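Local coordinates for protein YcaO (Methanopyrus kandleri, PDB 6CIB) that binds adenine nucleotides and magnesium and probably uses ATP to install thioamides in ribosomal peptide backbones, as a member of the YcaO family, at residues A104-E109 / P128-F133; L163-R168 / T352-Y357; E192-L197 / V204-L209; V219-E224 / L246-E251. One frame throughout, in Å; residues are numbered along the deposited sequence.

Interaction 1. Residues A104-E109 / P128-F133; sequences AWYRTE and PANEVF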
loop_
_atom_site.group_PDB
_atom_site.type_symbol
_atom_site.label_atom_id
_atom_site.label_comp_id
_atom_site.label_asym_id
_atom_site.label_seq_id
_atom_site.Cartn_x
_atom_site.Cartn_y
_atom_site.Cartn_z
ATOM N N ALA A 104 -2.875 20.584 -8.036
ATOM C CA ALA A 104 -3.540 21.221 -9.185
ATOM C C ALA A 104 -5.038 21.493 -8.999
ATOM O O ALA A 104 -5.532 22.553 -9.397
ATOM C CB ALA A 104 -3.314 20.388 -10.440
ATOM N N TRP A 105 -5.740 20.547 -8.377
ATOM C CA TRP A 105 -7.205 20.583 -8.265
ATOM C C TRP A 105 -7.795 21.619 -7.299
ATOM O O TRP A 105 -9.015 21.818 -7.282
ATOM C CB TRP A 105 -7.752 19.181 -7.955
ATOM C CG TRP A 105 -7.085 18.481 -6.793
ATOM C CD1 TRP A 105 -7.374 18.639 -5.462
ATOM C CD2 TRP A 105 -6.031 17.508 -6.862
ATOM N NE1 TRP A 105 -6.563 17.829 -4.700
ATOM C CE2 TRP A 105 -5.735 17.118 -5.531
ATOM C CE3 TRP A 105 -5.312 16.920 -7.918
ATOM C CZ2 TRP A 105 -4.743 16.169 -5.226
ATOM C CZ3 TRP A 105 -4.317 15.975 -7.613
ATOM C CH2 TRP A 105 -4.044 15.614 -6.276
ATOM N N TYR A 106 -6.947 22.277 -6.507
ATOM C CA TYR A 106 -7.405 23.328 -5.592
ATOM C C TYR A 106 -7.690 24.635 -6.335
ATOM O O TYR A 106 -6.765 25.319 -6.795
ATOM C CB TYR A 106 -6.400 23.560 -4.455
ATOM C CG TYR A 106 -6.482 22.549 -3.334
ATOM C CD1 TYR A 106 -7.339 22.748 -2.244
ATOM C CD2 TYR A 106 -5.698 21.387 -3.359
ATOM C CE1 TYR A 106 -7.414 21.817 -1.212
ATOM C CE2 TYR A 106 -5.763 20.454 -2.332
ATOM C CZ TYR A 106 -6.620 20.670 -1.266
ATOM O OH TYR A 106 -6.688 19.743 -0.255
ATOM N N ARG A 107 -8.976 24.965 -6.452
ATOM C CA ARG A 107 -9.415 26.208 -7.096
ATOM C C ARG A 107 -9.076 27.417 -6.226
ATOM O O ARG A 107 -8.764 28.496 -6.737
ATOM C CB ARG A 107 -10.916 26.166 -7.417
ATOM C CG ARG A 107 -11.322 25.177 -8.514
ATOM C CD ARG A 107 -10.932 25.627 -9.925
ATOM N NE ARG A 107 -11.609 26.862 -10.336
ATOM C CZ ARG A 107 -12.805 26.925 -10.921
ATOM N NH1 ARG A 107 -13.498 25.821 -11.188
ATOM N NH2 ARG A 107 -13.314 28.108 -11.243
ATOM N N THR A 108 -9.136 27.205 -4.913
ATOM C CA THR A 108 -8.730 28.184 -3.910
ATOM C C THR A 108 -7.655 27.588 -2.992
ATOM O O THR A 108 -7.546 26.363 -2.862
ATOM C CB THR A 108 -9.948 28.706 -3.097
ATOM O OG1 THR A 108 -9.509 29.650 -2.110
ATOM C CG2 THR A 108 -10.723 27.561 -2.406
ATOM N N GLU A 109 -6.865 28.465 -2.375
ATOM C CA GLU A 109 -5.843 28.097 -1.392
ATOM C C GLU A 109 -6.449 27.350 -0.185
ATOM O O GLU A 109 -7.350 27.884 0.466
ATOM C CB GLU A 109 -5.110 29.367 -0.932
ATOM C CG GLU A 109 -4.103 29.182 0.197
ATOM C CD GLU A 109 -2.712 28.798 -0.279
ATOM O OE1 GLU A 109 -2.569 28.192 -1.365
ATOM O OE2 GLU A 109 -1.745 29.101 0.451
ATOM N N PRO A 128 -1.430 20.045 2.576
ATOM C CA PRO A 128 -2.820 20.235 3.022
ATOM C C PRO A 128 -3.256 19.101 3.933
ATOM O O PRO A 128 -2.818 17.957 3.742
ATOM C CB PRO A 128 -3.626 20.193 1.715
ATOM C CG PRO A 128 -2.639 20.539 0.640
ATOM C CD PRO A 128 -1.347 19.932 1.104
ATOM N N ALA A 129 -4.091 19.423 4.919
ATOM C CA ALA A 129 -4.639 18.422 5.842
ATOM C C ALA A 129 -5.354 17.280 5.114
ATOM O O ALA A 129 -5.257 16.131 5.545
ATOM C CB ALA A 129 -5.552 19.071 6.874
ATOM N N ASN A 130 -6.021 17.597 3.999
ATOM C CA ASN A 130 -6.743 16.604 3.169
ATOM C C ASN A 130 -5.795 15.613 2.484
ATOM O O ASN A 130 -6.223 14.550 2.023
ATOM C CB ASN A 130 -7.620 17.306 2.113
ATOM C CG ASN A 130 -8.672 16.381 1.489
ATOM O OD1 ASN A 130 -9.561 15.866 2.171
ATOM N ND2 ASN A 130 -8.583 16.186 0.179
ATOM N N GLU A 131 -4.516 15.980 2.412
ATOM C CA GLU A 131 -3.481 15.119 1.861
ATOM C C GLU A 131 -2.704 14.378 2.950
ATOM O O GLU A 131 -1.730 13.680 2.660
ATOM C CB GLU A 131 -2.521 15.933 0.981
ATOM C CG GLU A 131 -3.116 16.441 -0.323
ATOM C CD GLU A 131 -3.680 15.335 -1.193
ATOM O OE1 GLU A 131 -3.031 14.272 -1.334
ATOM O OE2 GLU A 131 -4.778 15.531 -1.744
ATOM N N VAL A 132 -3.139 14.524 4.200
ATOM C CA VAL A 132 -2.476 13.872 5.318
ATOM C C VAL A 132 -3.462 12.958 6.051
ATOM O O VAL A 132 -3.201 11.760 6.239
ATOM C CB VAL A 132 -1.848 14.909 6.287
ATOM C CG1 VAL A 132 -1.254 14.228 7.510
ATOM C CG2 VAL A 132 -0.769 15.723 5.590
ATOM N N PHE A 133 -4.598 13.534 6.447
ATOM C CA PHE A 133 -5.547 12.868 7.321
ATOM C C PHE A 133 -6.588 12.057 6.568
ATOM O O PHE A 133 -6.759 12.216 5.353
ATOM C CB PHE A 133 -6.239 13.890 8.245
ATOM C CG PHE A 133 -5.298 14.628 9.167
ATOM C CD1 PHE A 133 -4.507 13.941 10.098
ATOM C CD2 PHE A 133 -5.218 16.021 9.121
ATOM C CE1 PHE A 133 -3.647 14.626 10.951
ATOM C CE2 PHE A 133 -4.371 16.711 9.975
ATOM C CZ PHE A 133 -3.585 16.013 10.892
HETATM O O HOH W 1 -6.630 17.421 -1.645
#

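Interaction 2. Residues L163-R168 / T352-Y357; sequences LEVVER and TGASEY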
loop_
_atom_site.group_PDB
_atom_site.type_symbol
_atom_site.label_atom_id
_atom_site.label_comp_id
_atom_site.label_asym_id
_atom_site.label_seq_id
_atom_site.Cartn_x
_atom_site.Cartn_y
_atom_site.Cartn_z
ATOM N N LEU A 163 6.911 2.534 -1.067
ATOM C CA LEU A 163 6.624 1.384 -1.918
ATOM C C LEU A 163 5.154 1.310 -2.324
ATOM O O LEU A 163 4.854 1.042 -3.486
ATOM C CB LEU A 163 7.113 0.070 -1.276
ATOM C CG LEU A 163 8.653 -0.120 -1.230
ATOM C CD1 LEU A 163 9.031 -1.393 -0.488
ATOM C CD2 LEU A 163 9.295 -0.100 -2.616
ATOM N N GLU A 164 4.247 1.574 -1.376
ATOM C CA GLU A 164 2.813 1.643 -1.674
ATOM C C GLU A 164 2.481 2.702 -2.737
ATOM O O GLU A 164 1.696 2.440 -3.657
ATOM C CB GLU A 164 2.018 1.887 -0.394
ATOM C CG GLU A 164 0.514 1.897 -0.575
ATOM C CD GLU A 164 -0.195 1.906 0.759
ATOM O OE1 GLU A 164 -0.566 3.000 1.225
ATOM O OE2 GLU A 164 -0.333 0.818 1.357
ATOM N N VAL A 165 3.076 3.884 -2.606
ATOM C CA VAL A 165 2.888 4.974 -3.582
ATOM C C VAL A 165 3.373 4.560 -4.989
ATOM O O VAL A 165 2.689 4.825 -5.985
ATOM C CB VAL A 165 3.529 6.316 -3.112
ATOM C CG1 VAL A 165 3.455 7.377 -4.212
ATOM C CG2 VAL A 165 2.833 6.854 -1.860
ATOM N N VAL A 166 4.530 3.898 -5.063
ATOM C CA VAL A 166 5.063 3.378 -6.338
ATOM C C VAL A 166 4.112 2.328 -6.919
ATOM O O VAL A 166 3.803 2.354 -8.112
ATOM C CB VAL A 166 6.496 2.816 -6.178
ATOM C CG1 VAL A 166 7.006 2.188 -7.476
ATOM C CG2 VAL A 166 7.438 3.923 -5.731
ATOM N N GLU A 167 3.633 1.437 -6.053
ATOM C CA GLU A 167 2.692 0.382 -6.417
ATOM C C GLU A 167 1.428 0.940 -7.086
ATOM O O GLU A 167 1.031 0.480 -8.167
ATOM C CB GLU A 167 2.353 -0.425 -5.162
ATOM C CG GLU A 167 1.290 -1.486 -5.327
ATOM C CD GLU A 167 0.747 -1.954 -3.991
ATOM O OE1 GLU A 167 1.512 -2.562 -3.211
ATOM O OE2 GLU A 167 -0.445 -1.720 -3.724
ATOM N N ARG A 168 0.819 1.939 -6.455
ATOM C CA ARG A 168 -0.403 2.547 -6.992
ATOM C C ARG A 168 -0.135 3.427 -8.214
ATOM O O ARG A 168 -1.010 3.582 -9.059
ATOM C CB ARG A 168 -1.170 3.314 -5.910
ATOM C CG ARG A 168 -1.378 2.517 -4.632
ATOM C CD ARG A 168 -2.684 1.768 -4.592
ATOM N NE ARG A 168 -2.705 0.760 -3.529
ATOM C CZ ARG A 168 -2.908 0.999 -2.232
ATOM N NH1 ARG A 168 -3.081 2.240 -1.766
ATOM N NH2 ARG A 168 -2.909 -0.022 -1.382
ATOM N N THR A 352 4.414 13.993 -4.965
ATOM C CA THR A 352 3.513 15.053 -5.487
ATOM C C THR A 352 3.006 14.869 -6.907
ATOM O O THR A 352 1.915 15.336 -7.234
ATOM C CB THR A 352 4.103 16.473 -5.363
ATOM O OG1 THR A 352 5.311 16.557 -6.126
ATOM C CG2 THR A 352 4.372 16.838 -3.901
ATOM N N GLY A 353 3.787 14.185 -7.741
ATOM C CA GLY A 353 3.377 13.888 -9.116
ATOM C C GLY A 353 3.229 12.408 -9.439
ATOM O O GLY A 353 3.161 12.048 -10.614
ATOM N N ALA A 354 3.187 11.550 -8.414
ATOM C CA ALA A 354 2.858 10.123 -8.615
ATOM C C ALA A 354 1.371 9.996 -8.883
ATOM O O ALA A 354 0.573 10.737 -8.311
ATOM C CB ALA A 354 3.253 9.283 -7.411
ATOM N N SER A 355 0.999 9.076 -9.765
ATOM C CA SER A 355 -0.409 8.918 -10.118
ATOM C C SER A 355 -1.176 8.160 -9.042
ATOM O O SER A 355 -0.697 7.156 -8.512
ATOM C CB SER A 355 -0.567 8.196 -11.448
ATOM O OG SER A 355 -1.930 8.241 -11.853
ATOM N N GLU A 356 -2.367 8.667 -8.732
ATOM C CA GLU A 356 -3.301 8.006 -7.834
ATOM C C GLU A 356 -4.664 7.836 -8.524
ATOM O O GLU A 356 -5.713 7.810 -7.873
ATOM C CB GLU A 356 -3.388 8.753 -6.495
ATOM C CG GLU A 356 -2.085 8.728 -5.695
ATOM C CD GLU A 356 -2.121 9.548 -4.421
ATOM O OE1 GLU A 356 -2.805 10.595 -4.373
ATOM O OE2 GLU A 356 -1.430 9.154 -3.456
ATOM N N TYR A 357 -4.607 7.678 -9.850
ATOM C CA TYR A 357 -5.771 7.480 -10.725
ATOM C C TYR A 357 -6.724 6.370 -10.264
ATOM O O TYR A 357 -7.950 6.530 -10.353
ATOM C CB TYR A 357 -5.307 7.236 -12.171
ATOM C CG TYR A 357 -6.423 7.092 -13.187
ATOM C CD1 TYR A 357 -7.125 8.218 -13.651
ATOM C CD2 TYR A 357 -6.768 5.834 -13.704
ATOM C CE1 TYR A 357 -8.147 8.091 -14.588
ATOM C CE2 TYR A 357 -7.789 5.697 -14.637
ATOM C CZ TYR A 357 -8.470 6.830 -15.077
ATOM O OH TYR A 357 -9.483 6.709 -15.999
HETATM O O HOH W 2 0.492 6.397 -6.016
#

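Interaction 3. Residues E192-L197 / V204-L209; sequences ELRRSL and VELRLL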
loop_
_atom_site.group_PDB
_atom_site.type_symbol
_atom_site.label_atom_id
_atom_site.label_comp_id
_atom_site.label_asym_id
_atom_site.label_seq_id
_atom_site.Cartn_x
_atom_site.Cartn_y
_atom_site.Cartn_z
ATOM N N GLU A 192 4.288 -22.522 -5.790
ATOM C CA GLU A 192 3.439 -23.404 -4.988
ATOM C C GLU A 192 2.335 -22.632 -4.255
ATOM O O GLU A 192 1.184 -23.090 -4.203
ATOM C CB GLU A 192 4.263 -24.283 -4.031
ATOM C CG GLU A 192 3.498 -25.481 -3.455
ATOM C CD GLU A 192 2.532 -26.143 -4.449
ATOM O OE1 GLU A 192 2.993 -26.692 -5.480
ATOM O OE2 GLU A 192 1.300 -26.112 -4.195
ATOM N N LEU A 193 2.686 -21.457 -3.724
ATOM C CA LEU A 193 1.695 -20.565 -3.115
ATOM C C LEU A 193 0.618 -20.124 -4.123
ATOM O O LEU A 193 -0.575 -20.219 -3.825
ATOM C CB LEU A 193 2.365 -19.357 -2.444
ATOM C CG LEU A 193 1.485 -18.227 -1.878
ATOM C CD1 LEU A 193 0.413 -18.732 -0.918
ATOM C CD2 LEU A 193 2.346 -17.166 -1.211
ATOM N N ARG A 194 1.044 -19.652 -5.297
ATOM C CA ARG A 194 0.120 -19.289 -6.375
ATOM C C ARG A 194 -0.835 -20.445 -6.725
ATOM O O ARG A 194 -2.050 -20.235 -6.793
ATOM C CB ARG A 194 0.877 -18.808 -7.617
ATOM C CG ARG A 194 -0.015 -18.169 -8.678
ATOM C CD ARG A 194 0.636 -18.176 -10.054
ATOM N NE ARG A 194 0.900 -19.529 -10.567
ATOM C CZ ARG A 194 -0.015 -20.354 -11.087
ATOM N NH1 ARG A 194 0.360 -21.558 -11.507
ATOM N NH2 ARG A 194 -1.297 -20.006 -11.171
ATOM N N ARG A 195 -0.286 -21.649 -6.922
ATOM C CA ARG A 195 -1.086 -22.864 -7.177
ATOM C C ARG A 195 -2.038 -23.170 -6.030
ATOM O O ARG A 195 -3.188 -23.560 -6.257
ATOM C CB ARG A 195 -0.184 -24.081 -7.409
ATOM C CG ARG A 195 0.491 -24.120 -8.766
ATOM C CD ARG A 195 1.466 -25.282 -8.841
ATOM N NE ARG A 195 2.297 -25.212 -10.046
ATOM C CZ ARG A 195 3.190 -26.127 -10.417
ATOM N NH1 ARG A 195 3.399 -27.223 -9.689
ATOM N NH2 ARG A 195 3.885 -25.944 -11.533
ATOM N N SER A 196 -1.549 -22.989 -4.803
ATOM C CA SER A 196 -2.333 -23.273 -3.610
ATOM C C SER A 196 -3.518 -22.302 -3.475
ATOM O O SER A 196 -4.640 -22.718 -3.152
ATOM C CB SER A 196 -1.443 -23.254 -2.370
ATOM O OG SER A 196 -2.099 -23.875 -1.290
ATOM N N LEU A 197 -3.269 -21.021 -3.747
ATOM C CA LEU A 197 -4.346 -20.022 -3.798
ATOM C C LEU A 197 -5.291 -20.234 -4.965
ATOM O O LEU A 197 -6.487 -19.980 -4.837
ATOM C CB LEU A 197 -3.799 -18.589 -3.801
ATOM C CG LEU A 197 -3.312 -18.041 -2.453
ATOM C CD1 LEU A 197 -2.649 -16.684 -2.653
ATOM C CD2 LEU A 197 -4.437 -17.937 -1.428
ATOM N N VAL A 204 -5.307 -17.999 -10.738
ATOM C CA VAL A 204 -4.538 -16.897 -10.162
ATOM C C VAL A 204 -3.426 -16.555 -11.143
ATOM O O VAL A 204 -2.551 -17.376 -11.412
ATOM C CB VAL A 204 -3.978 -17.207 -8.748
ATOM C CG1 VAL A 204 -3.069 -16.075 -8.271
ATOM C CG2 VAL A 204 -5.105 -17.416 -7.744
ATOM N N GLU A 205 -3.474 -15.333 -11.661
ATOM C CA GLU A 205 -2.566 -14.876 -12.716
ATOM C C GLU A 205 -1.621 -13.802 -12.184
ATOM O O GLU A 205 -2.063 -12.880 -11.496
ATOM C CB GLU A 205 -3.375 -14.306 -13.880
ATOM C CG GLU A 205 -4.264 -15.298 -14.615
ATOM C CD GLU A 205 -3.506 -16.090 -15.659
ATOM O OE1 GLU A 205 -2.839 -15.470 -16.520
ATOM O OE2 GLU A 205 -3.576 -17.336 -15.617
ATOM N N LEU A 206 -0.333 -13.924 -12.506
ATOM C CA LEU A 206 0.674 -12.940 -12.093
ATOM C C LEU A 206 1.119 -12.058 -13.255
ATOM O O LEU A 206 1.255 -12.532 -14.381
ATOM C CB LEU A 206 1.887 -13.617 -11.432
ATOM C CG LEU A 206 1.670 -14.335 -10.094
ATOM C CD1 LEU A 206 2.911 -15.121 -9.707
ATOM C CD2 LEU A 206 1.276 -13.370 -8.981
ATOM N N ARG A 207 1.328 -10.775 -12.959
ATOM C CA ARG A 207 1.777 -9.782 -13.937
ATOM C C ARG A 207 2.911 -8.936 -13.377
ATOM O O ARG A 207 2.883 -8.564 -12.199
ATOM C CB ARG A 207 0.631 -8.845 -14.330
ATOM C CG ARG A 207 -0.624 -9.495 -14.894
ATOM C CD ARG A 207 -0.382 -10.230 -16.205
ATOM N NE ARG A 207 -1.608 -10.909 -16.637
ATOM C CZ ARG A 207 -1.805 -12.224 -16.604
ATOM N NH1 ARG A 207 -0.846 -13.047 -16.185
ATOM N NH2 ARG A 207 -2.965 -12.718 -17.017
ATOM N N LEU A 208 3.905 -8.636 -14.213
ATOM C CA LEU A 208 4.888 -7.610 -13.890
ATOM C C LEU A 208 4.432 -6.275 -14.484
ATOM O O LEU A 208 4.412 -6.100 -15.703
ATOM C CB LEU A 208 6.296 -7.992 -14.369
ATOM C CG LEU A 208 7.439 -7.084 -13.879
ATOM C CD1 LEU A 208 7.760 -7.284 -12.401
ATOM C CD2 LEU A 208 8.689 -7.280 -14.722
ATOM N N LEU A 209 4.045 -5.346 -13.612
ATOM C CA LEU A 209 3.588 -4.018 -14.030
ATOM C C LEU A 209 4.773 -3.169 -14.457
ATOM O O LEU A 209 5.881 -3.366 -13.943
ATOM C CB LEU A 209 2.824 -3.323 -12.898
ATOM C CG LEU A 209 1.325 -3.620 -12.756
ATOM C CD1 LEU A 209 1.076 -4.987 -12.165
ATOM C CD2 LEU A 209 0.655 -2.583 -11.881
#

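Interaction 4. Residues V219-E224 / L246-E251; sequences VGAVTE and LRALLE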
loop_
_atom_site.group_PDB
_atom_site.type_symbol
_atom_site.label_atom_id
_atom_site.label_comp_id
_atom_site.label_asym_id
_atom_site.label_seq_id
_atom_site.Cartn_x
_atom_site.Cartn_y
_atom_site.Cartn_z
ATOM N N VAL A 219 4.272 -5.952 -8.885
ATOM C CA VAL A 219 3.606 -7.182 -9.330
ATOM C C VAL A 219 2.107 -7.085 -9.048
ATOM O O VAL A 219 1.696 -6.621 -7.988
ATOM C CB VAL A 219 4.227 -8.449 -8.666
ATOM C CG1 VAL A 219 3.438 -9.721 -8.972
ATOM C CG2 VAL A 219 5.668 -8.638 -9.109
ATOM N N GLY A 220 1.308 -7.512 -10.019
ATOM C CA GLY A 220 -0.130 -7.657 -9.854
ATOM C C GLY A 220 -0.532 -9.113 -9.938
ATOM O O GLY A 220 0.061 -9.888 -10.693
ATOM N N ALA A 221 -1.525 -9.484 -9.132
ATOM C CA ALA A 221 -2.153 -10.798 -9.191
ATOM C C ALA A 221 -3.642 -10.614 -9.430
ATOM O O ALA A 221 -4.282 -9.797 -8.767
ATOM C CB ALA A 221 -1.912 -11.584 -7.911
ATOM N N VAL A 222 -4.180 -11.357 -10.395
ATOM C CA VAL A 222 -5.610 -11.301 -10.709
ATOM C C VAL A 222 -6.222 -12.697 -10.650
ATOM O O VAL A 222 -5.577 -13.684 -11.016
ATOM C CB VAL A 222 -5.931 -10.601 -12.070
ATOM C CG1 VAL A 222 -5.673 -9.107 -11.983
ATOM C CG2 VAL A 222 -5.151 -11.211 -13.231
ATOM N N THR A 223 -7.459 -12.766 -10.164
ATOM C CA THR A 223 -8.167 -14.034 -10.081
ATOM C C THR A 223 -9.319 -14.138 -11.072
ATOM O O THR A 223 -9.962 -13.144 -11.422
ATOM C CB THR A 223 -8.675 -14.361 -8.656
ATOM O OG1 THR A 223 -9.665 -13.408 -8.257
ATOM C CG2 THR A 223 -7.522 -14.367 -7.651
ATOM N N GLU A 224 -9.534 -15.362 -11.534
ATOM C CA GLU A 224 -10.743 -15.759 -12.225
ATOM C C GLU A 224 -11.440 -16.747 -11.303
ATOM O O GLU A 224 -10.795 -17.613 -10.715
ATOM C CB GLU A 224 -10.379 -16.409 -13.557
ATOM C CG GLU A 224 -11.520 -16.495 -14.556
ATOM C CD GLU A 224 -11.087 -17.050 -15.906
ATOM O OE1 GLU A 224 -9.945 -16.778 -16.345
ATOM O OE2 GLU A 224 -11.906 -17.756 -16.531
ATOM N N LEU A 246 5.030 -12.048 -3.467
ATOM C CA LEU A 246 4.433 -12.475 -2.205
ATOM C C LEU A 246 3.344 -11.501 -1.737
ATOM O O LEU A 246 2.238 -11.921 -1.392
ATOM C CB LEU A 246 5.502 -12.670 -1.115
ATOM C CG LEU A 246 4.951 -13.069 0.260
ATOM C CD1 LEU A 246 4.304 -14.453 0.223
ATOM C CD2 LEU A 246 6.039 -13.000 1.316
ATOM N N ARG A 247 3.661 -10.209 -1.757
ATOM C CA ARG A 247 2.702 -9.174 -1.370
ATOM C C ARG A 247 1.413 -9.211 -2.181
ATOM O O ARG A 247 0.334 -9.125 -1.611
ATOM C CB ARG A 247 3.338 -7.797 -1.463
ATOM C CG ARG A 247 4.288 -7.491 -0.328
ATOM C CD ARG A 247 5.073 -6.225 -0.617
ATOM N NE ARG A 247 5.639 -5.743 0.635
ATOM C CZ ARG A 247 5.901 -4.472 0.936
ATOM N NH1 ARG A 247 5.671 -3.482 0.066
ATOM N NH2 ARG A 247 6.391 -4.201 2.141
ATOM N N ALA A 248 1.534 -9.365 -3.501
ATOM C CA ALA A 248 0.363 -9.455 -4.401
ATOM C C ALA A 248 -0.529 -10.663 -4.079
ATOM O O ALA A 248 -1.760 -10.534 -4.004
ATOM C CB ALA A 248 0.809 -9.479 -5.861
ATOM N N LEU A 249 0.098 -11.822 -3.877
ATOM C CA LEU A 249 -0.612 -13.058 -3.516
ATOM C C LEU A 249 -1.300 -12.967 -2.153
ATOM O O LEU A 249 -2.440 -13.415 -2.001
ATOM C CB LEU A 249 0.333 -14.269 -3.572
ATOM C CG LEU A 249 0.785 -14.711 -4.971
ATOM C CD1 LEU A 249 1.949 -15.690 -4.894
ATOM C CD2 LEU A 249 -0.351 -15.316 -5.780
ATOM N N LEU A 250 -0.613 -12.366 -1.180
ATOM C CA LEU A 250 -1.190 -12.115 0.147
ATOM C C LEU A 250 -2.400 -11.167 0.103
ATOM O O LEU A 250 -3.358 -11.354 0.848
ATOM C CB LEU A 250 -0.126 -11.587 1.122
ATOM C CG LEU A 250 1.003 -12.541 1.540
ATOM C CD1 LEU A 250 2.006 -11.807 2.411
ATOM C CD2 LEU A 250 0.510 -13.779 2.271
ATOM N N GLU A 251 -2.343 -10.168 -0.778
ATOM C CA GLU A 251 -3.460 -9.254 -0.987
ATOM C C GLU A 251 -4.674 -9.952 -1.596
ATOM O O GLU A 251 -5.797 -9.677 -1.196
ATOM C CB GLU A 251 -3.042 -8.027 -1.799
ATOM C CG GLU A 251 -2.924 -6.761 -0.954
ATOM C CD GLU A 251 -2.545 -5.526 -1.756
ATOM O OE1 GLU A 251 -3.013 -5.371 -2.908
ATOM O OE2 GLU A 251 -1.763 -4.700 -1.230
#

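Interaction 1. Residues A104-E109 / P128-F133
Trp105 and Tyr106 reach across to Pro128, Asn130 and Glu131, and a single water ties four of these side chains together. Trp105 comes first. Its chi1 of 51° sets CG between the backbone N and the carbonyl carbon, and this turns the indole toward the short 3-10 turn at 129-131. The six-membered ring brings its edge to Glu131, with CZ2 3.5 Å from OE2 and near the ring plane. NE1 makes no direct bond to that carboxylate. It donates instead to the water, whose oxygen lies 3.1 Å away in the plane of the ring.

Tyr106 follows. Its hydroxyl ends 3.5 Å from Asn130 CB, and the same OH lies 3.7 Å from Pro128 CB. The phenol ring and the Asn130 amide stand nearly perpendicular, 83° apart. Tyr106 OH accepts from the water at 2.7 Å and also hydrogen-bonds Asp139. The water is thus gripped four ways: it accepts from Trp105 NE1 and Asn130 ND2, and it donates to Tyr106 OH and to Glu131 OE2 at 2.6 Å. Asn130 ND2 also hydrogen-bonds Leu141 O.

Two salt bridges also hold the Glu131 carboxylate, from Arg350 to OE1 and from Arg363 to OE2. Pro128 packs on Trp113 of strand 113-118. The contact therefore fastens the loop between helix 68-85 and strand 113-118 to the turn that follows strand 124-128, an outermost strand of the five-stranded antiparallel sheet.

Interaction 2. Residues L163-R168 / T352-Y357
Val165 meets Ala354 where helix 154-177 passes the loop that follows strand 346-351. From CB, the valine side chain splits in two. CG1 stands anti to the backbone N, with chi1 at 174°, and this branch reaches the loop: it lies 3.7 Å from Ala354 CB. CG2 lies beside the backbone N and has no close partner in the loop segment. The alanine has only its methyl to offer, and that methyl points toward the helix. The two groups make a small methyl-to-methyl contact, and no direct hydrogen bond crosses between the segments.

The polar link is made by water. A water donates to Val165 O at 2.7 Å and to Ser355 O at 2.9 Å, so it joins a helix carbonyl to a loop carbonyl. One turn on, Arg168 O and Ser355 O come within 3.6 Å of each other. Both are acceptors, so they cannot bond directly. Arg168 O takes its hydrogen bond from Ser172 OG, and Asp169 of the same helix takes the Ser355 N-H.

On the helix, Arg168 NE makes a weak bond of 3.4 Å to Glu167 OE2. Its NH2 forms a long ion pair with Glu164 OE2, a residue that binds magnesium in another structure of this protein. The chemistry is therefore divided: methyl packing and a bridging water join helix to loop, while charged groups beside them extend toward the nucleotide and metal site.

Interaction 3. Residues E192-L197 / V204-L209
Arg194 lies along Val204 and bonds its backbone. NH2 donates to Val204 O at 2.9 Å, in the carbonyl plane, with an N-H...O angle of 143°. The oxygen sits near the guanidinium edge, somewhat tilted from its plane. The aliphatic stem packs as well: CG lies 3.7 Å from Val204 CG1, and CD lies 3.8 Å from Leu206 CD1. The chain runs extended to CD and bends at chi3 (62°), which turns the guanidinium back to the carbonyl. Leu197 adds a looser contact, with CB 4.3 Å from Val204 CG2.

In the next shell, Glu191 pairs with NH1 of Arg194 and Glu198 with NH2. Glu198 also accepts from Val204 N, so the arginine and this carboxylate hold both backbone polar groups of Val204. Leu249 of helix 241-260 packs on Leu197 and Val204. An alanine at Arg194 is likely to leave Val204 O without this donor and Glu198 without its guanidinium mate, and to open a gap beside Leu206.

Helix 188-198 and strand 203-209 run roughly antiparallel, 141° apart over these segments. Arg194 thus serves twice: its apolar stem packs the helix on the strand, and its charged end ties the helix to the strand's start.

Interaction 4. Residues V219-E224 / L246-E251
Ala248 sets its methyl against Ala221 and Val219 on strand 217-224. The methyls of Ala221 and Ala248 point toward each other's segment, and the two CB atoms meet at 4.0 Å. Neither side chain has anything longer to insert, so the backbones come close: the CA atoms of Ala221 and Ala248 are 5.6 Å apart. Val219 approaches Ala248 from two residues before Ala221, on the same face of the strand. Its chi1 of 173° puts CG1 anti to the backbone N, and that branch ends 4.1 Å from Ala248 CB. The Val219 carbonyl oxygen is nearer still, 3.7 Å from the same methyl.

Gly220, between Val219 and Ala221, has no side chain. Its carbonyl carbon passes 4.3 Å from Ala248 CB. The methyl therefore rests against the strand backbone as well as its side chains. The helix and strand axes approach to 7.3 Å over these segments and run broadly parallel, 30° apart.

Other residues of helix 241-260 extend the packing. Val219 also touches Ala244 and Val245, and Ala221 touches Val252. Leu206 of the adjacent strand lies against Ala221.

No hydrogen bond or ion pair crosses between the two segments. All the residues that touch are buried. The contact is one of van der Waals packing, methyl on methyl and methyl on backbone, and its close spacing is consistent with the small side chains of Ala221 and Ala248.

Overall arrangement
Interactions 3 and 4 are neighbours, with centres about 6 Å apart. They share one antiparallel sheet, where Arg207 N lies 2.7 Å from Gly220 O and Glu205 N lies 2.7 Å from Val222 O, both probable hydrogen bonds. Interaction 2 closes the long loop that contains them. It touches interaction 4, where Leu163 CD1 packs 4.0 Å from Arg247 NH1. Interaction 2 is also nearest the nucleotide and metal site, with the Arg168 side chain about 6 Å from the bound ADP and about 7 Å from magnesium. Interaction 1 is peripheral: its centre lies about 17 Å from that of interaction 2 and about 38 Å from that of interaction 3. Arg350 links interactions 1 and 2, pairing with Glu131 and with Glu356.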